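Local coordinates for uncharacterized protein (Nostoc punctiforme, PDB 2R3S) that is an uncharacterised putative O-methyltransferase that probably transfers a methyl group from S-adenosylmethionine to an oxygen of a substrate not yet identified, at residues E264-V269 against V330-K335; L238-H243 against F270-N275; Q252-I257 against S311-S316; I172-G177 against S199-A204. One frame throughout, in Å; residues are numbered along the deposited sequence. Where two conformers were deposited one is given.

Interaction 1: E264-V269 against V330-K335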
loop_
_atom_site.group_PDB
_atom_site.type_symbol
_atom_site.label_atom_id
_atom_site.label_comp_id
_atom_site.label_asym_id
_atom_site.label_seq_id
_atom_site.Cartn_x
_atom_site.Cartn_y
_atom_site.Cartn_z
ATOM N N GLU A 264 -28.844 -25.397 27.844
ATOM C CA GLU A 264 -28.743 -25.671 26.404
ATOM C C GLU A 264 -28.096 -24.459 25.657
ATOM O O GLU A 264 -28.427 -24.164 24.500
ATOM C CB GLU A 264 -30.148 -25.984 25.859
ATOM C CG GLU A 264 -30.289 -27.315 25.182
ATOM C CD GLU A 264 -30.424 -28.435 26.178
ATOM O OE2 GLU A 264 -29.832 -29.504 25.932
ATOM N N GLY A 265 -27.160 -23.787 26.326
ATOM C CA GLY A 265 -26.578 -22.548 25.828
ATOM C C GLY A 265 -25.655 -22.721 24.635
ATOM O O GLY A 265 -25.097 -23.802 24.415
ATOM N N LYS A 266 -25.500 -21.641 23.866
ATOM C CA LYS A 266 -24.728 -21.652 22.624
ATOM C C LYS A 266 -23.853 -20.411 22.503
ATOM O O LYS A 266 -24.268 -19.321 22.861
ATOM C CB LYS A 266 -25.679 -21.740 21.433
ATOM C CG LYS A 266 -25.973 -23.170 21.029
ATOM C CD LYS A 266 -27.272 -23.356 20.257
ATOM C CE LYS A 266 -28.242 -24.260 21.025
ATOM N NZ LYS A 266 -29.532 -24.498 20.308
ATOM N N VAL A 267 -22.638 -20.586 21.996
ATOM C CA VAL A 267 -21.741 -19.475 21.667
ATOM C C VAL A 267 -21.677 -19.371 20.137
ATOM O O VAL A 267 -21.510 -20.385 19.465
ATOM C CB VAL A 267 -20.344 -19.731 22.236
ATOM C CG1 VAL A 267 -19.387 -18.579 21.929
ATOM C CG2 VAL A 267 -20.432 -19.985 23.739
ATOM N N ILE A 268 -21.840 -18.168 19.592
ATOM C CA ILE A 268 -21.568 -17.900 18.167
ATOM C C ILE A 268 -20.330 -17.009 18.027
ATOM O O ILE A 268 -20.311 -15.866 18.504
ATOM C CB ILE A 268 -22.724 -17.198 17.486
ATOM C CG1 ILE A 268 -24.000 -18.039 17.584
ATOM C CG2 ILE A 268 -22.389 -16.927 15.995
ATOM C CD1 ILE A 268 -25.141 -17.549 16.656
ATOM N N VAL A 269 -19.285 -17.562 17.420
ATOM C CA VAL A 269 -18.073 -16.806 17.078
ATOM C C VAL A 269 -18.203 -16.291 15.651
ATOM O O VAL A 269 -18.584 -17.027 14.756
ATOM C CB VAL A 269 -16.798 -17.654 17.256
ATOM C CG1 VAL A 269 -15.549 -16.879 16.835
ATOM C CG2 VAL A 269 -16.684 -18.098 18.708
ATOM N N VAL A 330 -18.435 -18.199 10.640
ATOM C CA VAL A 330 -19.060 -18.440 11.970
ATOM C C VAL A 330 -18.721 -19.834 12.563
ATOM O O VAL A 330 -18.666 -20.814 11.839
ATOM C CB VAL A 330 -20.599 -18.200 11.935
ATOM C CG1 VAL A 330 -21.262 -18.802 13.138
ATOM C CG2 VAL A 330 -20.934 -16.698 11.855
ATOM N N ILE A 331 -18.423 -19.893 13.865
ATOM C CA ILE A 331 -18.380 -21.146 14.633
ATOM C C ILE A 331 -19.500 -21.136 15.682
ATOM O O ILE A 331 -19.572 -20.213 16.486
ATOM C CB ILE A 331 -17.034 -21.318 15.366
ATOM C CG1 ILE A 331 -15.906 -21.496 14.363
ATOM C CG2 ILE A 331 -17.051 -22.509 16.313
ATOM C CD1 ILE A 331 -14.554 -21.385 14.977
ATOM N N VAL A 332 -20.380 -22.135 15.670
ATOM C CA VAL A 332 -21.325 -22.351 16.769
ATOM C C VAL A 332 -20.779 -23.422 17.708
ATOM O O VAL A 332 -20.432 -24.519 17.255
ATOM C CB VAL A 332 -22.697 -22.767 16.274
ATOM C CG1 VAL A 332 -23.644 -22.987 17.451
ATOM C CG2 VAL A 332 -23.241 -21.699 15.292
ATOM N N ALA A 333 -20.645 -23.076 18.990
ATOM C CA ALA A 333 -20.252 -24.006 20.046
ATOM C C ALA A 333 -21.468 -24.301 20.925
ATOM O O ALA A 333 -22.325 -23.442 21.103
ATOM C CB ALA A 333 -19.139 -23.459 20.874
ATOM N N TYR A 334 -21.520 -25.530 21.449
ATOM C CA TYR A 334 -22.629 -26.035 22.267
ATOM C C TYR A 334 -22.041 -26.427 23.594
ATOM O O TYR A 334 -20.994 -27.082 23.643
ATOM C CB TYR A 334 -23.277 -27.255 21.608
ATOM C CG TYR A 334 -23.842 -26.934 20.259
ATOM C CD1 TYR A 334 -23.025 -26.912 19.123
ATOM C CD2 TYR A 334 -25.183 -26.612 20.109
ATOM C CE1 TYR A 334 -23.544 -26.583 17.848
ATOM C CE2 TYR A 334 -25.715 -26.287 18.867
ATOM C CZ TYR A 334 -24.894 -26.279 17.731
ATOM O OH TYR A 334 -25.440 -25.965 16.488
ATOM N N LYS A 335 -22.700 -26.009 24.669
ATOM C CA LYS A 335 -22.223 -26.266 26.039
ATOM C C LYS A 335 -22.058 -27.770 26.266
ATOM O O LYS A 335 -22.817 -28.563 25.686
ATOM C CB LYS A 335 -23.224 -25.689 27.065
ATOM C CG LYS A 335 -22.631 -25.395 28.429
ATOM C CD LYS A 335 -23.726 -25.132 29.466
ATOM C CE LYS A 335 -23.142 -24.666 30.779
ATOM N NZ LYS A 335 -24.215 -24.320 31.728
ATOM O OXT LYS A 335 -21.173 -28.223 27.010
HETATM O O HOH W 1 -25.915 -26.260 23.894
#

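Interaction 2: L238-H243 against F270-N275. With EDO (1,2-ethanediol), chain E.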
loop_
_atom_site.group_PDB
_atom_site.type_symbol
_atom_site.label_atom_id
_atom_site.label_comp_id
_atom_site.label_asym_id
_atom_site.label_seq_id
_atom_site.Cartn_x
_atom_site.Cartn_y
_atom_site.Cartn_z
ATOM N N LEU A 238 -19.589 -13.637 20.187
ATOM C CA LEU A 238 -18.230 -13.123 20.169
ATOM C C LEU A 238 -17.852 -12.637 18.737
ATOM O O LEU A 238 -17.140 -13.336 17.978
ATOM C CB LEU A 238 -17.277 -14.225 20.613
ATOM C CG LEU A 238 -17.208 -14.591 22.090
ATOM C CD1 LEU A 238 -16.616 -16.024 22.299
ATOM C CD2 LEU A 238 -16.387 -13.529 22.783
ATOM N N PRO A 239 -18.315 -11.429 18.360
ATOM C CA PRO A 239 -17.991 -10.899 17.045
ATOM C C PRO A 239 -16.626 -10.219 17.039
ATOM O O PRO A 239 -16.405 -9.319 17.815
ATOM C CB PRO A 239 -19.111 -9.893 16.789
ATOM C CG PRO A 239 -19.857 -9.737 18.088
ATOM C CD PRO A 239 -19.147 -10.490 19.126
ATOM N N ASN A 240 -15.726 -10.670 16.176
ATOM C CA ASN A 240 -14.406 -10.055 15.984
ATOM C C ASN A 240 -13.661 -9.715 17.294
ATOM O O ASN A 240 -13.035 -8.631 17.428
ATOM C CB ASN A 240 -14.493 -8.815 15.058
ATOM C CG ASN A 240 -14.712 -9.177 13.599
ATOM O OD1 ASN A 240 -13.923 -9.913 13.006
ATOM N ND2 ASN A 240 -15.783 -8.641 13.007
ATOM N N PHE A 241 -13.685 -10.663 18.235
ATOM C CA PHE A 241 -12.994 -10.501 19.515
ATOM C C PHE A 241 -11.832 -11.437 19.699
ATOM O O PHE A 241 -10.763 -11.021 20.105
ATOM C CB PHE A 241 -13.964 -10.719 20.686
ATOM C CG PHE A 241 -13.460 -10.154 22.013
ATOM C CD1 PHE A 241 -12.960 -8.854 22.097
ATOM C CD2 PHE A 241 -13.508 -10.910 23.175
ATOM C CE1 PHE A 241 -12.507 -8.333 23.300
ATOM C CE2 PHE A 241 -13.054 -10.378 24.387
ATOM C CZ PHE A 241 -12.555 -9.097 24.437
ATOM N N LEU A 242 -12.032 -12.714 19.428
ATOM C CA LEU A 242 -11.065 -13.712 19.902
ATOM C C LEU A 242 -9.710 -13.597 19.239
ATOM O O LEU A 242 -8.707 -13.886 19.867
ATOM C CB LEU A 242 -11.604 -15.143 19.749
ATOM C CG LEU A 242 -12.704 -15.598 20.723
ATOM C CD1 LEU A 242 -12.974 -17.067 20.412
ATOM C CD2 LEU A 242 -12.318 -15.387 22.218
ATOM N N HIS A 243 -9.678 -13.158 17.977
ATOM C CA HIS A 243 -8.410 -12.986 17.233
ATOM C C HIS A 243 -7.341 -12.082 17.842
ATOM O O HIS A 243 -6.166 -12.171 17.462
ATOM C CB HIS A 243 -8.672 -12.544 15.773
ATOM C CG HIS A 243 -9.503 -11.300 15.603
ATOM N ND1 HIS A 243 -10.614 -11.270 14.783
ATOM C CD2 HIS A 243 -9.350 -10.038 16.076
ATOM C CE1 HIS A 243 -11.112 -10.044 14.763
ATOM N NE2 HIS A 243 -10.366 -9.279 15.545
ATOM N N PHE A 270 -17.945 -15.000 15.459
ATOM C CA PHE A 270 -17.960 -14.392 14.130
ATOM C C PHE A 270 -16.580 -13.768 13.952
ATOM O O PHE A 270 -16.182 -12.918 14.732
ATOM C CB PHE A 270 -19.086 -13.368 14.001
ATOM C CG PHE A 270 -19.069 -12.604 12.701
ATOM C CD1 PHE A 270 -19.581 -13.161 11.547
ATOM C CD2 PHE A 270 -18.546 -11.314 12.633
ATOM C CE1 PHE A 270 -19.560 -12.443 10.336
ATOM C CE2 PHE A 270 -18.529 -10.614 11.431
ATOM C CZ PHE A 270 -19.037 -11.184 10.294
ATOM N N ASP A 271 -15.816 -14.234 12.965
ATOM C CA ASP A 271 -14.397 -13.902 12.924
ATOM C C ASP A 271 -13.804 -14.258 11.560
ATOM O O ASP A 271 -14.507 -14.757 10.698
ATOM C CB ASP A 271 -13.662 -14.624 14.076
ATOM C CG ASP A 271 -12.565 -13.767 14.732
ATOM O OD1 ASP A 271 -11.671 -13.256 14.009
ATOM O OD2 ASP A 271 -12.590 -13.632 15.987
ATOM N N PHE A 272 -12.525 -13.938 11.375
ATOM C CA PHE A 272 -11.769 -14.321 10.191
ATOM C C PHE A 272 -11.179 -15.692 10.456
ATOM O O PHE A 272 -10.289 -15.825 11.307
ATOM C CB PHE A 272 -10.601 -13.353 9.940
ATOM C CG PHE A 272 -11.025 -12.003 9.485
ATOM C CD1 PHE A 272 -11.457 -11.804 8.193
ATOM C CD2 PHE A 272 -10.999 -10.926 10.348
ATOM C CE1 PHE A 272 -11.856 -10.541 7.766
ATOM C CE2 PHE A 272 -11.401 -9.677 9.928
ATOM C CZ PHE A 272 -11.833 -9.490 8.629
ATOM N N ILE A 273 -11.683 -16.705 9.760
ATOM C CA ILE A 273 -11.222 -18.073 9.996
ATOM C C ILE A 273 -10.603 -18.602 8.706
ATOM O O ILE A 273 -11.303 -19.075 7.820
ATOM C CB ILE A 273 -12.359 -19.009 10.504
ATOM C CG1 ILE A 273 -13.100 -18.364 11.690
ATOM C CG2 ILE A 273 -11.767 -20.340 10.939
ATOM C CD1 ILE A 273 -14.427 -19.053 12.055
ATOM N N PRO A 274 -9.293 -18.453 8.565
ATOM C CA PRO A 274 -8.625 -19.023 7.408
ATOM C C PRO A 274 -8.689 -20.545 7.343
ATOM O O PRO A 274 -8.780 -21.218 8.393
ATOM C CB PRO A 274 -7.175 -18.587 7.587
ATOM C CG PRO A 274 -7.055 -18.167 8.979
ATOM C CD PRO A 274 -8.374 -17.707 9.425
ATOM N N ASN A 275 -8.604 -21.069 6.115
ATOM C CA ASN A 275 -8.384 -22.506 5.907
ATOM C C ASN A 275 -7.092 -22.934 6.560
ATOM O O ASN A 275 -6.247 -22.099 6.902
ATOM C CB ASN A 275 -8.378 -22.854 4.420
ATOM C CG ASN A 275 -9.690 -22.523 3.745
ATOM O OD1 ASN A 275 -10.749 -22.657 4.350
ATOM N ND2 ASN A 275 -9.628 -22.011 2.519
HETATM C C1 EDO E . -16.203 -6.358 17.549
HETATM O O1 EDO E . -16.304 -7.101 18.819
HETATM C C2 EDO E . -15.237 -5.160 17.516
HETATM O O2 EDO E . -13.865 -5.442 17.187
HETATM O O HOH W 2 -14.399 -13.616 18.009
#

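Interaction 3: Q252-I257 against S311-S316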
loop_
_atom_site.group_PDB
_atom_site.type_symbol
_atom_site.label_atom_id
_atom_site.label_comp_id
_atom_site.label_asym_id
_atom_site.label_seq_id
_atom_site.Cartn_x
_atom_site.Cartn_y
_atom_site.Cartn_z
ATOM N N GLN A 252 -9.268 -18.999 28.773
ATOM C CA GLN A 252 -9.729 -18.297 29.975
ATOM C C GLN A 252 -11.107 -17.686 29.743
ATOM O O GLN A 252 -12.030 -17.897 30.540
ATOM C CB GLN A 252 -8.728 -17.204 30.377
ATOM C CG GLN A 252 -8.996 -16.536 31.742
ATOM C CD GLN A 252 -8.114 -15.307 31.985
ATOM O OE1 GLN A 252 -8.614 -14.221 32.275
ATOM N NE2 GLN A 252 -6.796 -15.478 31.862
ATOM N N LEU A 253 -11.266 -16.988 28.615
ATOM C CA LEU A 253 -12.535 -16.350 28.299
ATOM C C LEU A 253 -13.633 -17.375 28.046
ATOM O O LEU A 253 -14.740 -17.204 28.531
ATOM C CB LEU A 253 -12.406 -15.380 27.111
ATOM C CG LEU A 253 -13.620 -14.461 26.849
ATOM C CD1 LEU A 253 -13.706 -13.261 27.859
ATOM C CD2 LEU A 253 -13.618 -13.986 25.386
ATOM N N LEU A 254 -13.335 -18.441 27.307
ATOM C CA LEU A 254 -14.362 -19.429 26.958
ATOM C C LEU A 254 -14.876 -20.213 28.193
ATOM O O LEU A 254 -16.034 -20.663 28.210
ATOM C CB LEU A 254 -13.873 -20.390 25.839
ATOM C CG LEU A 254 -13.557 -19.784 24.438
ATOM C CD1 LEU A 254 -13.065 -20.848 23.478
ATOM C CD2 LEU A 254 -14.727 -19.062 23.830
ATOM N N ARG A 255 -14.025 -20.356 29.213
ATOM C CA ARG A 255 -14.431 -21.007 30.489
ATOM C C ARG A 255 -15.407 -20.122 31.269
ATOM O O ARG A 255 -16.441 -20.592 31.745
ATOM C CB ARG A 255 -13.210 -21.366 31.351
ATOM C CG ARG A 255 -12.507 -22.700 30.948
ATOM C CD ARG A 255 -11.326 -23.061 31.896
ATOM N NE ARG A 255 -10.202 -22.124 31.784
ATOM C CZ ARG A 255 -9.098 -22.321 31.052
ATOM N NH1 ARG A 255 -8.913 -23.442 30.341
ATOM N NH2 ARG A 255 -8.163 -21.377 31.036
ATOM N N LYS A 256 -15.094 -18.836 31.352
ATOM C CA LYS A 256 -15.981 -17.836 31.939
ATOM C C LYS A 256 -17.328 -17.819 31.216
ATOM O O LYS A 256 -18.398 -17.817 31.822
ATOM C CB LYS A 256 -15.304 -16.475 31.859
ATOM C CG LYS A 256 -16.069 -15.329 32.476
ATOM C CD LYS A 256 -15.219 -14.075 32.483
ATOM C CE LYS A 256 -15.933 -12.920 33.196
ATOM N NZ LYS A 256 -15.045 -11.775 33.399
ATOM N N ILE A 257 -17.281 -17.842 29.903
ATOM C CA ILE A 257 -18.499 -17.867 29.125
ATOM C C ILE A 257 -19.299 -19.117 29.457
ATOM O O ILE A 257 -20.536 -19.060 29.536
ATOM C CB ILE A 257 -18.198 -17.791 27.607
ATOM C CG1 ILE A 257 -17.677 -16.385 27.258
ATOM C CG2 ILE A 257 -19.435 -18.142 26.802
ATOM C CD1 ILE A 257 -17.134 -16.215 25.864
ATOM N N SER A 311 -13.077 -27.161 22.871
ATOM C CA SER A 311 -12.889 -28.477 23.481
ATOM C C SER A 311 -12.202 -28.363 24.828
ATOM O O SER A 311 -12.715 -28.884 25.798
ATOM C CB SER A 311 -12.082 -29.417 22.571
ATOM O OG SER A 311 -11.684 -30.591 23.275
ATOM N N ASN A 312 -11.071 -27.669 24.885
ATOM C CA ASN A 312 -10.334 -27.420 26.151
ATOM C C ASN A 312 -11.012 -26.541 27.204
ATOM O O ASN A 312 -10.561 -26.499 28.368
ATOM C CB ASN A 312 -8.985 -26.743 25.869
ATOM C CG ASN A 312 -7.989 -27.649 25.156
ATOM O OD1 ASN A 312 -8.191 -28.858 25.034
ATOM N ND2 ASN A 312 -6.889 -27.050 24.684
ATOM N N ALA A 313 -12.019 -25.779 26.793
ATOM C CA ALA A 313 -12.753 -24.909 27.704
ATOM C C ALA A 313 -13.965 -25.631 28.257
ATOM O O ALA A 313 -14.681 -25.071 29.079
ATOM C CB ALA A 313 -13.202 -23.607 26.989
ATOM N N GLY A 314 -14.221 -26.844 27.771
ATOM C CA GLY A 314 -15.284 -27.675 28.296
ATOM C C GLY A 314 -16.534 -27.811 27.452
ATOM O O GLY A 314 -17.528 -28.355 27.915
ATOM N N PHE A 315 -16.522 -27.325 26.223
ATOM C CA PHE A 315 -17.728 -27.374 25.419
ATOM C C PHE A 315 -17.788 -28.742 24.781
ATOM O O PHE A 315 -16.774 -29.438 24.691
ATOM C CB PHE A 315 -17.760 -26.254 24.373
ATOM C CG PHE A 315 -17.929 -24.884 24.967
ATOM C CD1 PHE A 315 -16.876 -24.274 25.634
ATOM C CD2 PHE A 315 -19.137 -24.209 24.866
ATOM C CE1 PHE A 315 -17.027 -23.023 26.202
ATOM C CE2 PHE A 315 -19.297 -22.969 25.420
ATOM C CZ PHE A 315 -18.234 -22.363 26.087
ATOM N N SER A 316 -18.982 -29.124 24.359
ATOM C CA SER A 316 -19.233 -30.466 23.893
ATOM C C SER A 316 -19.005 -30.593 22.397
ATOM O O SER A 316 -18.708 -31.673 21.912
ATOM C CB SER A 316 -20.669 -30.882 24.252
ATOM O OG SER A 316 -21.604 -30.528 23.243
#

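Interaction 4: I172-G177 against S199-A204. With EDO (1,2-ethanediol), chain E.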
loop_
_atom_site.group_PDB
_atom_site.type_symbol
_atom_site.label_atom_id
_atom_site.label_comp_id
_atom_site.label_asym_id
_atom_site.label_seq_id
_atom_site.Cartn_x
_atom_site.Cartn_y
_atom_site.Cartn_z
ATOM N N ILE A 172 -20.317 -10.030 23.632
ATOM C CA ILE A 172 -18.994 -9.706 24.161
ATOM C C ILE A 172 -18.118 -8.986 23.117
ATOM O O ILE A 172 -17.902 -9.495 22.015
ATOM C CB ILE A 172 -18.251 -10.983 24.676
ATOM C CG1 ILE A 172 -19.013 -11.614 25.841
ATOM C CG2 ILE A 172 -16.809 -10.659 25.095
ATOM C CD1 ILE A 172 -18.481 -12.961 26.258
ATOM N N SER A 173 -17.556 -7.846 23.529
ATOM C CA SER A 173 -17.049 -6.784 22.653
ATOM C C SER A 173 -18.124 -6.384 21.649
ATOM O O SER A 173 -17.926 -6.411 20.439
ATOM C CB SER A 173 -15.721 -7.135 21.981
ATOM O OG SER A 173 -15.884 -8.238 21.129
ATOM N N ALA A 174 -19.260 -5.979 22.204
ATOM C CA ALA A 174 -20.417 -5.526 21.462
ATOM C C ALA A 174 -20.100 -4.440 20.402
ATOM O O ALA A 174 -20.741 -4.388 19.359
ATOM C CB ALA A 174 -21.475 -5.048 22.453
ATOM N N SER A 175 -19.099 -3.598 20.648
ATOM C CA SER A 175 -18.686 -2.606 19.655
ATOM C C SER A 175 -19.888 -1.735 19.264
ATOM O O SER A 175 -20.533 -1.163 20.137
ATOM C CB SER A 175 -17.996 -3.313 18.466
ATOM O OG SER A 175 -17.655 -2.415 17.436
ATOM N N HIS A 176 -20.169 -1.606 17.968
ATOM C CA HIS A 176 -21.394 -0.971 17.451
ATOM C C HIS A 176 -22.714 -1.566 17.951
ATOM O O HIS A 176 -23.792 -0.970 17.759
ATOM C CB HIS A 176 -21.387 -1.038 15.919
ATOM C CG HIS A 176 -20.916 -2.352 15.396
ATOM N ND1 HIS A 176 -21.726 -3.463 15.358
ATOM C CD2 HIS A 176 -19.698 -2.758 14.966
ATOM C CE1 HIS A 176 -21.035 -4.496 14.916
ATOM N NE2 HIS A 176 -19.796 -4.098 14.684
ATOM N N GLY A 177 -22.645 -2.764 18.521
ATOM C CA GLY A 177 -23.812 -3.468 19.043
ATOM C C GLY A 177 -24.747 -4.150 18.062
ATOM O O GLY A 177 -25.749 -4.728 18.467
ATOM N N SER A 199 -16.985 3.874 26.717
ATOM C CA SER A 199 -17.103 4.806 25.602
ATOM C C SER A 199 -17.563 4.126 24.312
ATOM O O SER A 199 -18.155 4.771 23.443
ATOM C CB SER A 199 -15.776 5.504 25.368
ATOM O OG SER A 199 -14.757 4.577 24.991
ATOM N N VAL A 200 -17.326 2.817 24.197
ATOM C CA VAL A 200 -17.769 2.066 23.018
ATOM C C VAL A 200 -19.245 1.740 23.121
ATOM O O VAL A 200 -19.978 1.887 22.152
ATOM C CB VAL A 200 -16.937 0.781 22.809
ATOM C CG1 VAL A 200 -17.486 -0.031 21.620
ATOM C CG2 VAL A 200 -15.440 1.136 22.636
ATOM N N LEU A 201 -19.682 1.316 24.297
ATOM C CA LEU A 201 -21.101 1.050 24.560
ATOM C C LEU A 201 -22.025 2.246 24.351
ATOM O O LEU A 201 -23.224 2.061 24.155
ATOM C CB LEU A 201 -21.293 0.514 25.976
ATOM C CG LEU A 201 -20.719 -0.862 26.260
ATOM C CD1 LEU A 201 -20.678 -1.086 27.766
ATOM C CD2 LEU A 201 -21.528 -1.937 25.536
ATOM N N GLU A 202 -21.486 3.461 24.399
ATOM C CA GLU A 202 -22.279 4.629 24.039
ATOM C C GLU A 202 -22.768 4.509 22.600
ATOM O O GLU A 202 -23.926 4.822 22.316
ATOM C CB GLU A 202 -21.489 5.912 24.263
ATOM C CG GLU A 202 -21.271 6.232 25.746
ATOM C CD GLU A 202 -22.577 6.278 26.536
ATOM O OE1 GLU A 202 -23.580 6.856 26.044
ATOM O OE2 GLU A 202 -22.600 5.720 27.649
ATOM N N VAL A 203 -21.910 4.003 21.700
ATOM C CA VAL A 203 -22.314 3.763 20.301
ATOM C C VAL A 203 -23.397 2.666 20.203
ATOM O O VAL A 203 -24.433 2.845 19.532
ATOM C CB VAL A 203 -21.104 3.374 19.402
ATOM C CG1 VAL A 203 -21.559 3.221 17.923
ATOM C CG2 VAL A 203 -19.971 4.394 19.562
ATOM N N ALA A 204 -23.129 1.539 20.860
ATOM C CA ALA A 204 -24.052 0.399 20.929
ATOM C C ALA A 204 -25.426 0.804 21.427
ATOM O O ALA A 204 -26.460 0.387 20.873
ATOM C CB ALA A 204 -23.453 -0.719 21.832
HETATM C C1 EDO E . -16.203 -6.358 17.549
HETATM O O1 EDO E . -16.304 -7.101 18.819
HETATM C C2 EDO E . -15.237 -5.160 17.516
HETATM O O2 EDO E . -13.865 -5.442 17.187
#

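Interaction 1: E264-V269 against V330-K335
Strands 265-271 and 329-334 pair antiparallel, V267 facing A333 and V269 facing I331, in the half of the methyltransferase sheet where the last strand runs against the parallel core. Both facing pairs are hydrogen-bonded in both directions. A333 N reaches V267 O at 2.9 Å, and V269 N reaches I331 O at 2.8 Å; both donors lie in the carbonyl plane. The last bond of the pairing is longer: K335 N to G265 O is 3.3 Å, and a water donates to that same carbonyl oxygen at 2.6 Å.

On one face, I268 CG2 meets V330 CG1 at 3.6 Å, beneath I155 of helix 149-159. On the other, V267 and V269 stand beside A333 and I331, with F310 of helix 303-312 against V269 and A333. K266 shares its face with Y334, where its CD comes obliquely to within 3.6 Å of Y334 CE2. The bend at chi3 (-118°) keeps CE near the same ring carbon. A serine in place of K266 would probably strip the Y334 ring of the methylene cover along CD2 and CE2 and let the ring shift.

The chemistry changes along the pair: aliphatic contacts and paired peptide groups in the middle, then water and the alkyl part of a lysine at the partly exposed end.

Interaction 2: L238-H243 against F270-N275
Backbone bonds come first: between P239 and F270, which face each other, strands 233-239 and 265-271 run parallel, and their C-terminal ends are tied twice. F270 N donates to L238 O at 3.1 Å, from well above the carbonyl plane. N240 N gives a shorter bond to F270 O, 2.7 Å, and meets that carbonyl nearly along the C=O axis.

The second group centres on the D271 carboxylate. H243 ND1 donates to D271 OD1; the modelled 2.4 Å is too short to be taken literally. With chi1 at 55°, H243 CG sits between its own backbone N and carbonyl carbon, and this swings the ring edge onto OD1, its plane almost perpendicular (87°) to the carboxylate. F272 N also donates to OD1, on the anti lone pair. A water bridges the other oxygen to the facing segment: it donates to D271 OD2 at 2.7 Å and to L238 O, and accepts from L242 N.

Contacts at the aromatic rings complete the set. N240 ND2 lies at the edge of the F270 ring, 3.7 Å from CE2, while N240 OD1 accepts from Q328 NE2. An alanine at N240 would probably leave the Q328 amide without this acceptor and open a gap beside the F270 ring edge. F287 stacks on F272 and meets H243 edge-to-face.

Strand ends opening into loops like these, at the C-terminal edge of a Rossmann-like sheet, are where methyltransferases of this class usually form their cofactor and substrate sites.

Interaction 3: Q252-I257 against S311-S316
L254 and A313 bring helix 247-260 against the end of helix 303-312, which closes in a Schellman motif at G314. The positive phi of that glycine (106°) turns the chain, and F315 follows directly, directed back at the first helix. This corner is tight: L254 CB and A313 CB are 3.5 Å apart, closer than usual for two carbons. A313 CB also lies in the plane of the F315 ring, at its edge, so leucine, alanine and phenylalanine close up together. V267 of strand 265-271 touches both I257 and F315, which seats the corner on the sheet, and F310 of helix 303-312 meets the F315 ring edge-to-face.

Toward solvent the fit slackens. R255 lays its aliphatic part along the helix end, with CG 3.7 Å from A313 O, and then bends at chi3 (-67°). Its guanidinium comes edge-on toward the N312 carbonyl, but NH1 remains 4.0 Å from N312 O and makes no hydrogen bond with it. N312 instead sends its ND2 to E251, one residue before 252-257. No hydrogen bond joins the two segments, and the closest polar approach is to a carbon: L254 O lies in the plane of the F315 ring, 3.3 Å from CE1.

Interaction 4: I172-G177 against S199-A204
A174, S175 and G177 belong to the loop between strand 168-172 and helix 178-186, the place where Rossmann-like methyltransferases usually carry their first S-adenosylmethionine-binding motif, and here it lies against helix 198-211. A type II' turn from A174 to G177 shapes it, closed by G177 N on A174 O at 2.6 Å.

The helix touches mainly the loop's backbone. V200 CG1, anti to its own backbone N (chi1 176°), packs 3.5 Å from S175 CA. One turn on, A204 CB sits 3.4 Å from S175 O and 3.9 Å from G177 CA. A CA-H...O contact from A204 CA to H176 O, 3.5 Å and nearly straight at 165°, adds a polar element, and N207 ND2 also donates to that carbonyl oxygen. G177 has positive phi and sits at the N-cap position, right before helix 178-186; a side chain there would run into A204 CB, so two independent constraints suit glycine. A174 CB reaches L201 CD2 more loosely, at 4.4 Å.

S175 turns its own side chain away from the helix, its CB 3.5 Å from C2 of a bound ethanediol that probably came from the crystallisation liquor but may mark part of the pocket. S175 N is held by D196, at the end of strand 191-196, a position where an acid commonly binds the cofactor ribose in relatives.

The loop is therefore wedged between helix 198-211 and helix 136-143, whose F140 and A141 touch S175, while Y217 of strand 217-221 packs on both A174 and A204.

Overall arrangement
All four contacts are built on one seven-stranded sheet and the helices packed against it. Interaction 4 comes first along the chain; the segments of interactions 2, 3 and 1 then alternate, so this C-terminal part is interlaced. Interactions 1 and 2 share strand 265-271, their centres about 13 Å apart. The centre of interaction 3 is about 11 Å from that of interaction 1, and the two touch through V267 and F315. Interactions 2 and 4, centres about 17 Å apart, meet where F241 touches S173 and share one ethanediol. They occupy the end of the sheet where cofactor probably binds, whereas interaction 1 joins antiparallel strand 329-334 to the sheet and interaction 3 joins two helices.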